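Local coordinates for tRNA (guanosine(18)-2'-O)-methyltransferase (Aquifex aeolicus, PDB 1ZJR), which catalyses the 2'-O methylation of guanosine 18 in a subset of tRNAs, using S-adenosyl-L-methionine as the methyl donor, at residues A[25-30]-A[120-125]; A[54-59]-A[78-83]; A[99-104]-A[113-118]; A[108-113]-A[142-147]. All coordinates share one frame; numbering follows the deposited sequence.

Contact 1: A[25-30]-A[120-125]; sequences DLIVFA and PTVLVV
F29 and V124 stand next to each other on two adjacent strands, their side chains directed the same way. Followed outward, F29 begins with CB, which lies 4.2 Å from V122 CG1 and 4.0 Å from V124 CG2, touching two valines of the other strand. With CG anti to the backbone N (chi1 -168°), the ring then swings beside V124, where F29 CD2 meets V124 CG1 at 4.0 Å; the rest of the ring leads off toward Y55 on strand 51-57. Two residues back, I27 CB packs on V122 CG2 at 3.8 Å. These strands, 26-30 and 121-125, are parallel neighbours in the middle of the sheet of this knotted SPOUT-type methyltransferase. Their backbones alternate as donors: I27 N gives to T121 O (2.8 Å), L123 N to I27 O (2.7 Å), and F29 N to L123 O, with V125 N closing on F29 O. On the opposite face, V28 and L123 both rest against helix 157-174. At the start of the pair, T121 N reaches D25 O, while the D25 carboxylate forms a salt bridge with R172; with an alanine here the carboxylate is gone, and R172 would probably be left without its charged mate. At the far end the V125 side chain touches T103, predicted to bind S-adenosyl-L-methionine.

Contact 2: A[54-59]-A[78-83]; sequences LYYYHA and VFIEKV
Backbone bonds carry the polar part of this pairing, running alternately between two parallel strands: L54 N to F79 O (2.8 Å, 174° at the hydrogen), E81 N to L54 O, Y56 N to E81 O, and V83 N to Y56 O (2.8 Å). A water extends the polar contact, donating to E81 OE1 at 2.7 Å and hydrogen-bonded to Y55 OH at 3.0 Å. Y55 and E81 run side by side, the carboxylate turned 71° from the ring, with OE2 at the ring's edge. V83 CG2 reaches the same ring near its plane, 3.8 Å from Y55 CD2. On the other face, Y56 takes chi1 75°, placing CG between N and C, and this lays the ring over its neighbour strand: K82 CA sits over one face, a CH-pi contact 3.9 Å from the centroid, while I80 CG2 meets Y56 CE2 at 3.7 Å. The phenol oxygen of Y56 is held by K62 O. Strand 51-57, helix 68-71 and strand 79-82 form a beta-alpha-beta unit, whose second strand is the outermost of the sheet on this side.

Contact 3: A[99-104]-A[113-118]; sequences QIVATW and REVDYT
The loop between strands 110-111 and 121-126 folds back over strand 99-103, which ends at T103, a residue predicted to bind S-adenosyl-L-methionine. V101 and V115 carry the contact, reaching toward each other tip to tip with V101 CG2 4.0 Å from V115 CG1. That same V115 methyl, placed by chi1 170° beside its carbonyl carbon, lies over the centre of the Y117 ring, 3.7 Å above its plane, so the loop packs on itself. Y117 adds CE2, which approaches V101 CG1 obliquely at 4.2 Å. Further along, an Asx turn shapes the loop: D116 OD1 accepts from T118 N at 2.9 Å and, through its syn lone pair, from T118 OG1 at 2.6 Å. One carboxylate oxygen thus grips two donors and probably limits rotation of that group. Outside the pair, Y117 OH bonds to F112 O, and the Q171 side chain accepts from Y117 N through OE1 and donates to V115 O through NE2. The valines and Y117 also touch I144 of strand 142-145, while the Y117 ring rests on I164 and A168, so this side chain is packed between the sheet and helix 157-174.

Contact 4: A[108-113]-A[142-147]; sequences ESVNFR and KKIVIP
V110 and I144 pair as parallel strand neighbours at the edge of the SPOUT sheet, where the short strand 110-111 is the outermost one. The backbone bonds come first: V110 N donates to K143 O at 2.9 Å, V145 N to V110 O at 3.0 Å with the donor tilted from the carbonyl plane, and F112 N to V145 O. A single charge pair adds to them at the exposed end, where K143, bent at chi3 (-59°), brings NZ to E108 OE1 at 2.9 Å. S109 packs its CB against V145 CG1 (3.5 Å), and its hydroxyl is taken by W104 O. Apolar contacts gather round F112, whose chi1 of 77° sets the ring beside the other strand: CB touches I144 CD1, CD2 meets I146 CG1 at 4.0 Å, and the ring edge faces P147 CD. I146 is predicted to contact S-adenosyl-L-methionine and also packs on L155, a predicted partner of the same cofactor. N111 closes an Asx turn, its OD1 accepting from R113 N in the carbonyl plane, and ND2 lies by P147 CD (3.8 Å); a leucine in its place would probably leave R113 N without this acceptor and free the turn to shift. R113 folds back with CG over one face of the F112 ring, and F112 CZ lies over the centre of the R113 guanidinium, 3.4 Å above its plane.

Overall arrangement
All four contacts belong to one parallel sheet, ordered 79-82, 51-57, 26-31, 121-126, 99-103, 142-145, 110-111. Contact 2 holds one edge, contact 1 the middle and contact 4 the other edge, with contact 3 adding a loop over strand 99-103. Contact 1 touches each of the others; contacts 2 and 4 have centres 24 Å apart and do not meet. Along the chain, contacts 2 and 3 close between the two strands of contact 1, whereas contact 4 crosses contacts 1 and 3. Strands distant in sequence thus become neighbours in the sheet of this topologically knotted enzyme. Contacts 3 and 4, with centres 8 Å apart, place T103 and I146, both predicted to bind the cofactor, in the same region.

Contact 1: A[25-30]-A[120-125]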
loop_
_atom_site.group_PDB
_atom_site.type_symbol
_atom_site.label_atom_id
_atom_site.label_comp_id
_atom_site.label_asym_id
_atom_site.label_seq_id
_atom_site.Cartn_x
_atom_site.Cartn_y
_atom_site.Cartn_z
ATOM N N ASP A 25 1.895 4.046 9.363
ATOM C CA ASP A 25 1.695 2.722 9.921
ATOM C C ASP A 25 1.021 1.678 9.011
ATOM O O ASP A 25 1.074 0.475 9.287
ATOM C CB ASP A 25 0.857 2.926 11.183
ATOM C CG ASP A 25 0.827 1.733 12.052
ATOM O OD1 ASP A 25 1.917 1.173 12.296
ATOM O OD2 ASP A 25 -0.278 1.365 12.497
ATOM N N LEU A 26 0.374 2.141 7.949
ATOM C CA LEU A 26 -0.330 1.252 7.025
ATOM C C LEU A 26 0.521 1.076 5.763
ATOM O O LEU A 26 0.584 1.967 4.919
ATOM C CB LEU A 26 -1.693 1.856 6.681
ATOM C CG LEU A 26 -2.642 1.011 5.826
ATOM C CD1 LEU A 26 -2.884 -0.338 6.496
ATOM C CD2 LEU A 26 -3.945 1.757 5.648
ATOM N N ILE A 27 1.169 -0.080 5.652
ATOM C CA ILE A 27 2.071 -0.373 4.538
ATOM C C ILE A 27 1.441 -1.319 3.529
ATOM O O ILE A 27 0.671 -2.197 3.898
ATOM C CB ILE A 27 3.374 -1.054 5.048
ATOM C CG1 ILE A 27 3.932 -0.294 6.257
ATOM C CG2 ILE A 27 4.408 -1.136 3.922
ATOM C CD1 ILE A 27 4.320 1.137 5.974
ATOM N N VAL A 28 1.775 -1.139 2.257
ATOM C CA VAL A 28 1.260 -2.026 1.219
ATOM C C VAL A 28 2.440 -2.658 0.483
ATOM O O VAL A 28 3.429 -1.987 0.179
ATOM C CB VAL A 28 0.388 -1.275 0.183
ATOM C CG1 VAL A 28 -0.009 -2.229 -0.945
ATOM C CG2 VAL A 28 -0.864 -0.721 0.851
ATOM N N PHE A 29 2.329 -3.952 0.208
ATOM C CA PHE A 29 3.368 -4.682 -0.507
ATOM C C PHE A 29 2.696 -5.338 -1.711
ATOM O O PHE A 29 1.783 -6.146 -1.542
ATOM C CB PHE A 29 3.970 -5.768 0.387
ATOM C CG PHE A 29 5.229 -6.385 -0.170
ATOM C CD1 PHE A 29 6.472 -6.061 0.365
ATOM C CD2 PHE A 29 5.173 -7.268 -1.250
ATOM C CE1 PHE A 29 7.647 -6.601 -0.163
ATOM C CE2 PHE A 29 6.344 -7.815 -1.788
ATOM C CZ PHE A 29 7.585 -7.478 -1.241
ATOM N N ALA A 30 3.138 -4.970 -2.912
ATOM C CA ALA A 30 2.590 -5.519 -4.148
ATOM C C ALA A 30 3.481 -6.679 -4.575
ATOM O O ALA A 30 4.637 -6.491 -4.961
ATOM C CB ALA A 30 2.559 -4.450 -5.235
ATOM N N PRO A 120 -0.268 -1.397 13.484
ATOM C CA PRO A 120 0.760 -1.415 12.433
ATOM C C PRO A 120 0.520 -2.630 11.546
ATOM O O PRO A 120 0.548 -3.778 12.016
ATOM C CB PRO A 120 2.059 -1.514 13.227
ATOM C CG PRO A 120 1.739 -0.690 14.452
ATOM C CD PRO A 120 0.340 -1.174 14.809
ATOM N N THR A 121 0.296 -2.373 10.262
ATOM C CA THR A 121 -0.018 -3.432 9.313
ATOM C C THR A 121 0.640 -3.313 7.944
ATOM O O THR A 121 0.777 -2.222 7.400
ATOM C CB THR A 121 -1.541 -3.466 9.044
ATOM O OG1 THR A 121 -2.241 -3.678 10.272
ATOM C CG2 THR A 121 -1.900 -4.575 8.041
ATOM N N VAL A 122 1.037 -4.453 7.393
ATOM C CA VAL A 122 1.584 -4.488 6.044
ATOM C C VAL A 122 0.583 -5.347 5.271
ATOM O O VAL A 122 0.442 -6.533 5.558
ATOM C CB VAL A 122 2.974 -5.178 5.955
ATOM C CG1 VAL A 122 3.377 -5.304 4.487
ATOM C CG2 VAL A 122 4.035 -4.367 6.702
ATOM N N LEU A 123 -0.135 -4.743 4.329
ATOM C CA LEU A 123 -1.095 -5.481 3.511
ATOM C C LEU A 123 -0.371 -5.981 2.264
ATOM O O LEU A 123 0.157 -5.180 1.494
ATOM C CB LEU A 123 -2.254 -4.571 3.077
ATOM C CG LEU A 123 -3.173 -5.190 2.013
ATOM C CD1 LEU A 123 -3.891 -6.397 2.605
ATOM C CD2 LEU A 123 -4.176 -4.155 1.516
ATOM N N VAL A 124 -0.345 -7.296 2.062
ATOM C CA VAL A 124 0.323 -7.859 0.892
ATOM C C VAL A 124 -0.708 -8.367 -0.106
ATOM O O VAL A 124 -1.557 -9.194 0.235
ATOM C CB VAL A 124 1.252 -9.041 1.275
ATOM C CG1 VAL A 124 2.134 -9.416 0.084
ATOM C CG2 VAL A 124 2.110 -8.669 2.480
ATOM N N VAL A 125 -0.628 -7.865 -1.338
ATOM C CA VAL A 125 -1.546 -8.263 -2.404
ATOM C C VAL A 125 -0.689 -8.744 -3.567
ATOM O O VAL A 125 0.516 -8.506 -3.587
ATOM C CB VAL A 125 -2.414 -7.072 -2.887
ATOM C CG1 VAL A 125 -3.261 -6.532 -1.740
ATOM C CG2 VAL A 125 -1.519 -5.975 -3.444
#

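Contact 2: A[54-59]-A[78-83]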
loop_
_atom_site.group_PDB
_atom_site.type_symbol
_atom_site.label_atom_id
_atom_site.label_comp_id
_atom_site.label_asym_id
_atom_site.label_seq_id
_atom_site.Cartn_x
_atom_site.Cartn_y
_atom_site.Cartn_z
ATOM N N LEU A 54 4.811 2.063 -0.255
ATOM C CA LEU A 54 4.387 0.965 -1.124
ATOM C C LEU A 54 5.654 0.248 -1.581
ATOM O O LEU A 54 6.510 0.852 -2.226
ATOM C CB LEU A 54 3.668 1.507 -2.369
ATOM C CG LEU A 54 2.661 0.658 -3.168
ATOM C CD1 LEU A 54 2.813 1.007 -4.634
ATOM C CD2 LEU A 54 2.843 -0.826 -2.952
ATOM N N TYR A 55 5.778 -1.028 -1.237
ATOM C CA TYR A 55 6.926 -1.829 -1.645
ATOM C C TYR A 55 6.427 -2.787 -2.706
ATOM O O TYR A 55 5.242 -3.120 -2.730
ATOM C CB TYR A 55 7.474 -2.630 -0.465
ATOM C CG TYR A 55 8.067 -1.771 0.625
ATOM C CD1 TYR A 55 7.253 -1.139 1.563
ATOM C CD2 TYR A 55 9.445 -1.569 0.703
ATOM C CE1 TYR A 55 7.794 -0.325 2.551
ATOM C CE2 TYR A 55 10.000 -0.756 1.693
ATOM C CZ TYR A 55 9.167 -0.137 2.611
ATOM O OH TYR A 55 9.701 0.675 3.586
ATOM N N TYR A 56 7.315 -3.227 -3.589
ATOM C CA TYR A 56 6.899 -4.154 -4.630
ATOM C C TYR A 56 8.015 -5.097 -5.060
ATOM O O TYR A 56 9.200 -4.778 -4.955
ATOM C CB TYR A 56 6.367 -3.381 -5.841
ATOM C CG TYR A 56 7.421 -2.710 -6.691
ATOM C CD1 TYR A 56 7.973 -3.364 -7.797
ATOM C CD2 TYR A 56 7.853 -1.413 -6.408
ATOM C CE1 TYR A 56 8.921 -2.740 -8.599
ATOM C CE2 TYR A 56 8.801 -0.782 -7.203
ATOM C CZ TYR A 56 9.329 -1.450 -8.300
ATOM O OH TYR A 56 10.247 -0.817 -9.104
ATOM N N TYR A 57 7.606 -6.270 -5.525
ATOM C CA TYR A 57 8.509 -7.312 -5.997
ATOM C C TYR A 57 8.006 -7.657 -7.394
ATOM O O TYR A 57 6.819 -7.904 -7.575
ATOM C CB TYR A 57 8.393 -8.523 -5.072
ATOM C CG TYR A 57 9.149 -9.762 -5.512
ATOM C CD1 TYR A 57 8.478 -10.961 -5.727
ATOM C CD2 TYR A 57 10.540 -9.754 -5.632
ATOM C CE1 TYR A 57 9.169 -12.133 -6.042
ATOM C CE2 TYR A 57 11.242 -10.915 -5.949
ATOM C CZ TYR A 57 10.551 -12.101 -6.149
ATOM O OH TYR A 57 11.239 -13.257 -6.441
ATOM N N HIS A 58 8.887 -7.664 -8.388
ATOM C CA HIS A 58 8.432 -7.978 -9.737
ATOM C C HIS A 58 9.391 -8.862 -10.527
ATOM O O HIS A 58 10.584 -8.922 -10.234
ATOM C CB HIS A 58 8.154 -6.680 -10.502
ATOM C CG HIS A 58 7.524 -6.892 -11.843
ATOM N ND1 HIS A 58 6.395 -7.665 -12.019
ATOM C CD2 HIS A 58 7.856 -6.425 -13.069
ATOM C CE1 HIS A 58 6.060 -7.663 -13.297
ATOM N NE2 HIS A 58 6.929 -6.919 -13.955
ATOM N N ALA A 59 8.846 -9.556 -11.523
ATOM C CA ALA A 59 9.615 -10.457 -12.374
ATOM C C ALA A 59 10.814 -9.764 -13.017
ATOM O O ALA A 59 10.773 -8.565 -13.300
ATOM C CB ALA A 59 8.711 -11.042 -13.450
ATOM N N VAL A 78 3.814 9.053 -2.797
ATOM C CA VAL A 78 3.858 7.764 -2.121
ATOM C C VAL A 78 5.275 7.254 -2.378
ATOM O O VAL A 78 5.760 7.353 -3.504
ATOM C CB VAL A 78 2.848 6.748 -2.723
ATOM C CG1 VAL A 78 3.080 5.362 -2.122
ATOM C CG2 VAL A 78 1.415 7.197 -2.443
ATOM N N PHE A 79 5.948 6.752 -1.343
ATOM C CA PHE A 79 7.300 6.218 -1.520
ATOM C C PHE A 79 7.154 4.813 -2.084
ATOM O O PHE A 79 6.558 3.940 -1.448
ATOM C CB PHE A 79 8.060 6.135 -0.193
ATOM C CG PHE A 79 8.569 7.453 0.307
ATOM C CD1 PHE A 79 7.851 8.178 1.252
ATOM C CD2 PHE A 79 9.777 7.966 -0.157
ATOM C CE1 PHE A 79 8.330 9.397 1.733
ATOM C CE2 PHE A 79 10.263 9.180 0.313
ATOM C CZ PHE A 79 9.536 9.899 1.263
ATOM N N ILE A 80 7.690 4.604 -3.280
ATOM C CA ILE A 80 7.609 3.309 -3.940
ATOM C C ILE A 80 9.010 2.702 -3.957
ATOM O O ILE A 80 9.936 3.269 -4.536
ATOM C CB ILE A 80 7.064 3.479 -5.376
ATOM C CG1 ILE A 80 5.737 4.248 -5.326
ATOM C CG2 ILE A 80 6.849 2.123 -6.025
ATOM C CD1 ILE A 80 5.177 4.633 -6.686
ATOM N N GLU A 81 9.159 1.553 -3.305
ATOM C CA GLU A 81 10.453 0.885 -3.204
ATOM C C GLU A 81 10.452 -0.559 -3.692
ATOM O O GLU A 81 9.665 -1.385 -3.230
ATOM C CB GLU A 81 10.930 0.916 -1.750
ATOM C CG GLU A 81 12.347 0.395 -1.529
ATOM C CD GLU A 81 12.773 0.480 -0.070
ATOM O OE1 GLU A 81 12.615 1.568 0.529
ATOM O OE2 GLU A 81 13.265 -0.533 0.476
ATOM N N LYS A 82 11.358 -0.853 -4.618
ATOM C CA LYS A 82 11.500 -2.193 -5.174
ATOM C C LYS A 82 12.246 -3.063 -4.161
ATOM O O LYS A 82 13.205 -2.614 -3.538
ATOM C CB LYS A 82 12.276 -2.115 -6.498
ATOM C CG LYS A 82 12.649 -3.459 -7.119
ATOM C CD LYS A 82 13.337 -3.252 -8.469
ATOM C CE LYS A 82 14.037 -4.513 -8.944
ATOM N NZ LYS A 82 14.664 -4.332 -10.286
ATOM N N VAL A 83 11.786 -4.298 -3.990
ATOM C CA VAL A 83 12.386 -5.248 -3.057
ATOM C C VAL A 83 12.820 -6.475 -3.857
ATOM O O VAL A 83 12.123 -6.875 -4.784
ATOM C CB VAL A 83 11.360 -5.673 -1.977
ATOM C CG1 VAL A 83 11.883 -6.857 -1.181
ATOM C CG2 VAL A 83 11.076 -4.498 -1.050
HETATM O O HOH W 1 12.615 1.219 3.190
#

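Contact 3: A[99-104]-A[113-118]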
loop_
_atom_site.group_PDB
_atom_site.type_symbol
_atom_site.label_atom_id
_atom_site.label_comp_id
_atom_site.label_asym_id
_atom_site.label_seq_id
_atom_site.Cartn_x
_atom_site.Cartn_y
_atom_site.Cartn_z
ATOM N N GLN A 99 1.813 -6.491 11.741
ATOM C CA GLN A 99 1.125 -7.738 11.427
ATOM C C GLN A 99 1.140 -7.837 9.906
ATOM O O GLN A 99 0.901 -6.845 9.209
ATOM C CB GLN A 99 -0.324 -7.733 11.929
ATOM C CG GLN A 99 -1.244 -6.729 11.251
ATOM C CD GLN A 99 -2.711 -6.916 11.634
ATOM O OE1 GLN A 99 -3.550 -6.059 11.357
ATOM N NE2 GLN A 99 -3.023 -8.040 12.265
ATOM N N ILE A 100 1.447 -9.022 9.395
ATOM C CA ILE A 100 1.490 -9.243 7.956
ATOM C C ILE A 100 0.165 -9.866 7.524
ATOM O O ILE A 100 -0.159 -10.992 7.907
ATOM C CB ILE A 100 2.651 -10.185 7.577
ATOM C CG1 ILE A 100 3.947 -9.696 8.235
ATOM C CG2 ILE A 100 2.799 -10.242 6.059
ATOM C CD1 ILE A 100 4.348 -8.276 7.864
ATOM N N VAL A 101 -0.591 -9.114 6.731
ATOM C CA VAL A 101 -1.901 -9.530 6.239
ATOM C C VAL A 101 -1.791 -9.818 4.741
ATOM O O VAL A 101 -1.524 -8.918 3.945
ATOM C CB VAL A 101 -2.936 -8.406 6.486
ATOM C CG1 VAL A 101 -4.324 -8.826 6.006
ATOM C CG2 VAL A 101 -2.969 -8.065 7.981
ATOM N N ALA A 102 -2.006 -11.072 4.358
ATOM C CA ALA A 102 -1.873 -11.445 2.956
ATOM C C ALA A 102 -3.114 -12.043 2.318
ATOM O O ALA A 102 -3.810 -12.857 2.920
ATOM C CB ALA A 102 -0.708 -12.409 2.797
ATOM N N THR A 103 -3.385 -11.637 1.081
ATOM C CA THR A 103 -4.525 -12.169 0.346
ATOM C C THR A 103 -4.110 -13.568 -0.095
ATOM O O THR A 103 -3.149 -13.728 -0.848
ATOM C CB THR A 103 -4.826 -11.338 -0.908
ATOM O OG1 THR A 103 -3.643 -11.270 -1.717
ATOM C CG2 THR A 103 -5.266 -9.931 -0.520
ATOM N N TRP A 104 -4.834 -14.572 0.383
ATOM C CA TRP A 104 -4.538 -15.965 0.055
ATOM C C TRP A 104 -5.855 -16.644 -0.306
ATOM O O TRP A 104 -6.761 -16.745 0.524
ATOM C CB TRP A 104 -3.872 -16.636 1.270
ATOM C CG TRP A 104 -3.465 -18.071 1.063
ATOM C CD1 TRP A 104 -4.035 -19.170 1.634
ATOM C CD2 TRP A 104 -2.398 -18.558 0.231
ATOM N NE1 TRP A 104 -3.391 -20.314 1.212
ATOM C CE2 TRP A 104 -2.385 -19.968 0.351
ATOM C CE3 TRP A 104 -1.454 -17.940 -0.600
ATOM C CZ2 TRP A 104 -1.464 -20.773 -0.333
ATOM C CZ3 TRP A 104 -0.536 -18.741 -1.281
ATOM C CH2 TRP A 104 -0.550 -20.146 -1.142
ATOM N N ARG A 113 -12.729 -8.551 6.506
ATOM C CA ARG A 113 -13.225 -7.590 7.489
ATOM C C ARG A 113 -12.974 -8.023 8.937
ATOM O O ARG A 113 -13.263 -7.271 9.872
ATOM C CB ARG A 113 -14.723 -7.329 7.283
ATOM C CG ARG A 113 -15.067 -6.738 5.914
ATOM C CD ARG A 113 -16.481 -6.166 5.873
ATOM N NE ARG A 113 -16.809 -5.612 4.559
ATOM C CZ ARG A 113 -17.376 -6.298 3.570
ATOM N NH1 ARG A 113 -17.697 -7.576 3.737
ATOM N NH2 ARG A 113 -17.615 -5.707 2.406
ATOM N N GLU A 114 -12.428 -9.219 9.123
ATOM C CA GLU A 114 -12.162 -9.723 10.470
ATOM C C GLU A 114 -10.819 -9.251 11.020
ATOM O O GLU A 114 -10.530 -9.408 12.209
ATOM C CB GLU A 114 -12.239 -11.254 10.480
ATOM C CG GLU A 114 -13.633 -11.776 10.158
ATOM C CD GLU A 114 -13.738 -13.289 10.205
ATOM O OE1 GLU A 114 -14.824 -13.813 9.877
ATOM O OE2 GLU A 114 -12.746 -13.956 10.570
ATOM N N VAL A 115 -10.011 -8.649 10.156
ATOM C CA VAL A 115 -8.705 -8.144 10.549
ATOM C C VAL A 115 -8.811 -6.739 11.137
ATOM O O VAL A 115 -9.675 -5.951 10.742
ATOM C CB VAL A 115 -7.748 -8.108 9.330
ATOM C CG1 VAL A 115 -6.471 -7.354 9.674
ATOM C CG2 VAL A 115 -7.417 -9.523 8.898
ATOM N N ASP A 116 -7.937 -6.435 12.092
ATOM C CA ASP A 116 -7.901 -5.111 12.711
ATOM C C ASP A 116 -6.799 -4.330 11.991
ATOM O O ASP A 116 -5.617 -4.504 12.285
ATOM C CB ASP A 116 -7.573 -5.233 14.205
ATOM C CG ASP A 116 -7.446 -3.888 14.891
ATOM O OD1 ASP A 116 -7.510 -2.846 14.201
ATOM O OD2 ASP A 116 -7.276 -3.871 16.131
ATOM N N TYR A 117 -7.191 -3.474 11.049
ATOM C CA TYR A 117 -6.223 -2.699 10.276
ATOM C C TYR A 117 -5.735 -1.426 10.964
ATOM O O TYR A 117 -4.930 -0.693 10.392
ATOM C CB TYR A 117 -6.811 -2.332 8.900
ATOM C CG TYR A 117 -7.190 -3.535 8.054
ATOM C CD1 TYR A 117 -8.468 -4.092 8.129
ATOM C CD2 TYR A 117 -6.257 -4.141 7.213
ATOM C CE1 TYR A 117 -8.804 -5.229 7.389
ATOM C CE2 TYR A 117 -6.582 -5.279 6.467
ATOM C CZ TYR A 117 -7.855 -5.815 6.563
ATOM O OH TYR A 117 -8.170 -6.942 5.849
ATOM N N THR A 118 -6.201 -1.162 12.183
ATOM C CA THR A 118 -5.786 0.050 12.897
ATOM C C THR A 118 -4.421 -0.069 13.569
ATOM O O THR A 118 -3.838 0.934 13.980
ATOM C CB THR A 118 -6.825 0.468 13.970
ATOM O OG1 THR A 118 -6.833 -0.490 15.037
ATOM C CG2 THR A 118 -8.214 0.560 13.350
#

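Contact 4: A[108-113]-A[142-147]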
loop_
_atom_site.group_PDB
_atom_site.type_symbol
_atom_site.label_atom_id
_atom_site.label_comp_id
_atom_site.label_asym_id
_atom_site.label_seq_id
_atom_site.Cartn_x
_atom_site.Cartn_y
_atom_site.Cartn_z
ATOM N N GLU A 108 -9.315 -21.787 3.941
ATOM C CA GLU A 108 -8.784 -21.626 5.291
ATOM C C GLU A 108 -8.625 -20.150 5.663
ATOM O O GLU A 108 -8.479 -19.809 6.838
ATOM C CB GLU A 108 -7.429 -22.328 5.405
ATOM C CG GLU A 108 -6.364 -21.750 4.483
ATOM C CD GLU A 108 -5.166 -22.663 4.326
ATOM O OE1 GLU A 108 -4.219 -22.284 3.602
ATOM O OE2 GLU A 108 -5.172 -23.761 4.924
ATOM N N SER A 109 -8.652 -19.278 4.658
ATOM C CA SER A 109 -8.503 -17.844 4.892
ATOM C C SER A 109 -9.755 -17.251 5.525
ATOM O O SER A 109 -10.840 -17.819 5.426
ATOM C CB SER A 109 -8.207 -17.125 3.575
ATOM O OG SER A 109 -7.007 -17.606 2.996
ATOM N N VAL A 110 -9.606 -16.099 6.168
ATOM C CA VAL A 110 -10.736 -15.453 6.813
ATOM C C VAL A 110 -11.233 -14.253 6.019
ATOM O O VAL A 110 -10.509 -13.703 5.188
ATOM C CB VAL A 110 -10.367 -14.979 8.234
ATOM C CG1 VAL A 110 -9.822 -16.145 9.043
ATOM C CG2 VAL A 110 -9.342 -13.852 8.164
ATOM N N ASN A 111 -12.478 -13.866 6.281
ATOM C CA ASN A 111 -13.102 -12.718 5.633
ATOM C C ASN A 111 -12.217 -11.510 5.964
ATOM O O ASN A 111 -11.867 -11.292 7.127
ATOM C CB ASN A 111 -14.525 -12.542 6.190
ATOM C CG ASN A 111 -15.279 -11.399 5.547
ATOM O OD1 ASN A 111 -14.886 -10.246 5.658
ATOM N ND2 ASN A 111 -16.383 -11.717 4.877
ATOM N N PHE A 112 -11.858 -10.731 4.944
ATOM C CA PHE A 112 -10.980 -9.575 5.134
ATOM C C PHE A 112 -11.446 -8.548 6.168
ATOM O O PHE A 112 -10.642 -7.756 6.663
ATOM C CB PHE A 112 -10.731 -8.872 3.788
ATOM C CG PHE A 112 -11.876 -8.017 3.323
ATOM C CD1 PHE A 112 -11.787 -6.627 3.372
ATOM C CD2 PHE A 112 -13.043 -8.595 2.841
ATOM C CE1 PHE A 112 -12.844 -5.826 2.948
ATOM C CE2 PHE A 112 -14.112 -7.799 2.414
ATOM C CZ PHE A 112 -14.010 -6.416 2.468
ATOM N N ARG A 113 -12.729 -8.551 6.506
ATOM C CA ARG A 113 -13.225 -7.590 7.489
ATOM C C ARG A 113 -12.974 -8.023 8.937
ATOM O O ARG A 113 -13.263 -7.271 9.872
ATOM C CB ARG A 113 -14.723 -7.329 7.283
ATOM C CG ARG A 113 -15.067 -6.738 5.914
ATOM C CD ARG A 113 -16.481 -6.166 5.873
ATOM N NE ARG A 113 -16.809 -5.612 4.559
ATOM C CZ ARG A 113 -17.376 -6.298 3.570
ATOM N NH1 ARG A 113 -17.697 -7.576 3.737
ATOM N NH2 ARG A 113 -17.615 -5.707 2.406
ATOM N N LYS A 142 -2.069 -13.013 9.114
ATOM C CA LYS A 142 -3.458 -13.175 8.702
ATOM C C LYS A 142 -3.522 -13.521 7.217
ATOM O O LYS A 142 -2.789 -12.949 6.407
ATOM C CB LYS A 142 -4.247 -11.882 8.949
ATOM C CG LYS A 142 -4.439 -11.501 10.417
ATOM C CD LYS A 142 -5.405 -12.448 11.114
ATOM C CE LYS A 142 -5.659 -12.010 12.550
ATOM N NZ LYS A 142 -4.395 -11.963 13.332
ATOM N N LYS A 143 -4.387 -14.472 6.874
ATOM C CA LYS A 143 -4.594 -14.881 5.486
ATOM C C LYS A 143 -6.034 -14.486 5.188
ATOM O O LYS A 143 -6.955 -14.997 5.815
ATOM C CB LYS A 143 -4.412 -16.394 5.336
ATOM C CG LYS A 143 -3.011 -16.876 5.680
ATOM C CD LYS A 143 -2.844 -18.364 5.412
ATOM C CE LYS A 143 -3.830 -19.189 6.213
ATOM N NZ LYS A 143 -3.685 -20.645 5.925
ATOM N N ILE A 144 -6.229 -13.586 4.230
ATOM C CA ILE A 144 -7.571 -13.097 3.931
ATOM C C ILE A 144 -8.121 -13.311 2.530
ATOM O O ILE A 144 -7.383 -13.470 1.562
ATOM C CB ILE A 144 -7.664 -11.579 4.204
ATOM C CG1 ILE A 144 -6.632 -10.838 3.337
ATOM C CG2 ILE A 144 -7.433 -11.297 5.686
ATOM C CD1 ILE A 144 -6.771 -9.320 3.345
ATOM N N VAL A 145 -9.446 -13.303 2.444
ATOM C CA VAL A 145 -10.140 -13.434 1.171
ATOM C C VAL A 145 -11.296 -12.462 1.198
ATOM O O VAL A 145 -11.727 -12.029 2.272
ATOM C CB VAL A 145 -10.728 -14.851 0.942
ATOM C CG1 VAL A 145 -9.621 -15.835 0.639
ATOM C CG2 VAL A 145 -11.527 -15.287 2.157
ATOM N N ILE A 146 -11.780 -12.108 0.015
ATOM C CA ILE A 146 -12.925 -11.221 -0.126
ATOM C C ILE A 146 -14.066 -12.143 -0.560
ATOM O O ILE A 146 -13.902 -12.942 -1.482
ATOM C CB ILE A 146 -12.669 -10.154 -1.214
ATOM C CG1 ILE A 146 -11.518 -9.233 -0.781
ATOM C CG2 ILE A 146 -13.941 -9.338 -1.454
ATOM C CD1 ILE A 146 -11.102 -8.220 -1.855
ATOM N N PRO A 147 -15.231 -12.060 0.104
ATOM C CA PRO A 147 -16.355 -12.928 -0.269
ATOM C C PRO A 147 -16.792 -12.782 -1.728
ATOM O O PRO A 147 -16.922 -11.669 -2.237
ATOM C CB PRO A 147 -17.449 -12.527 0.726
ATOM C CG PRO A 147 -17.131 -11.103 1.038
ATOM C CD PRO A 147 -15.622 -11.119 1.168
#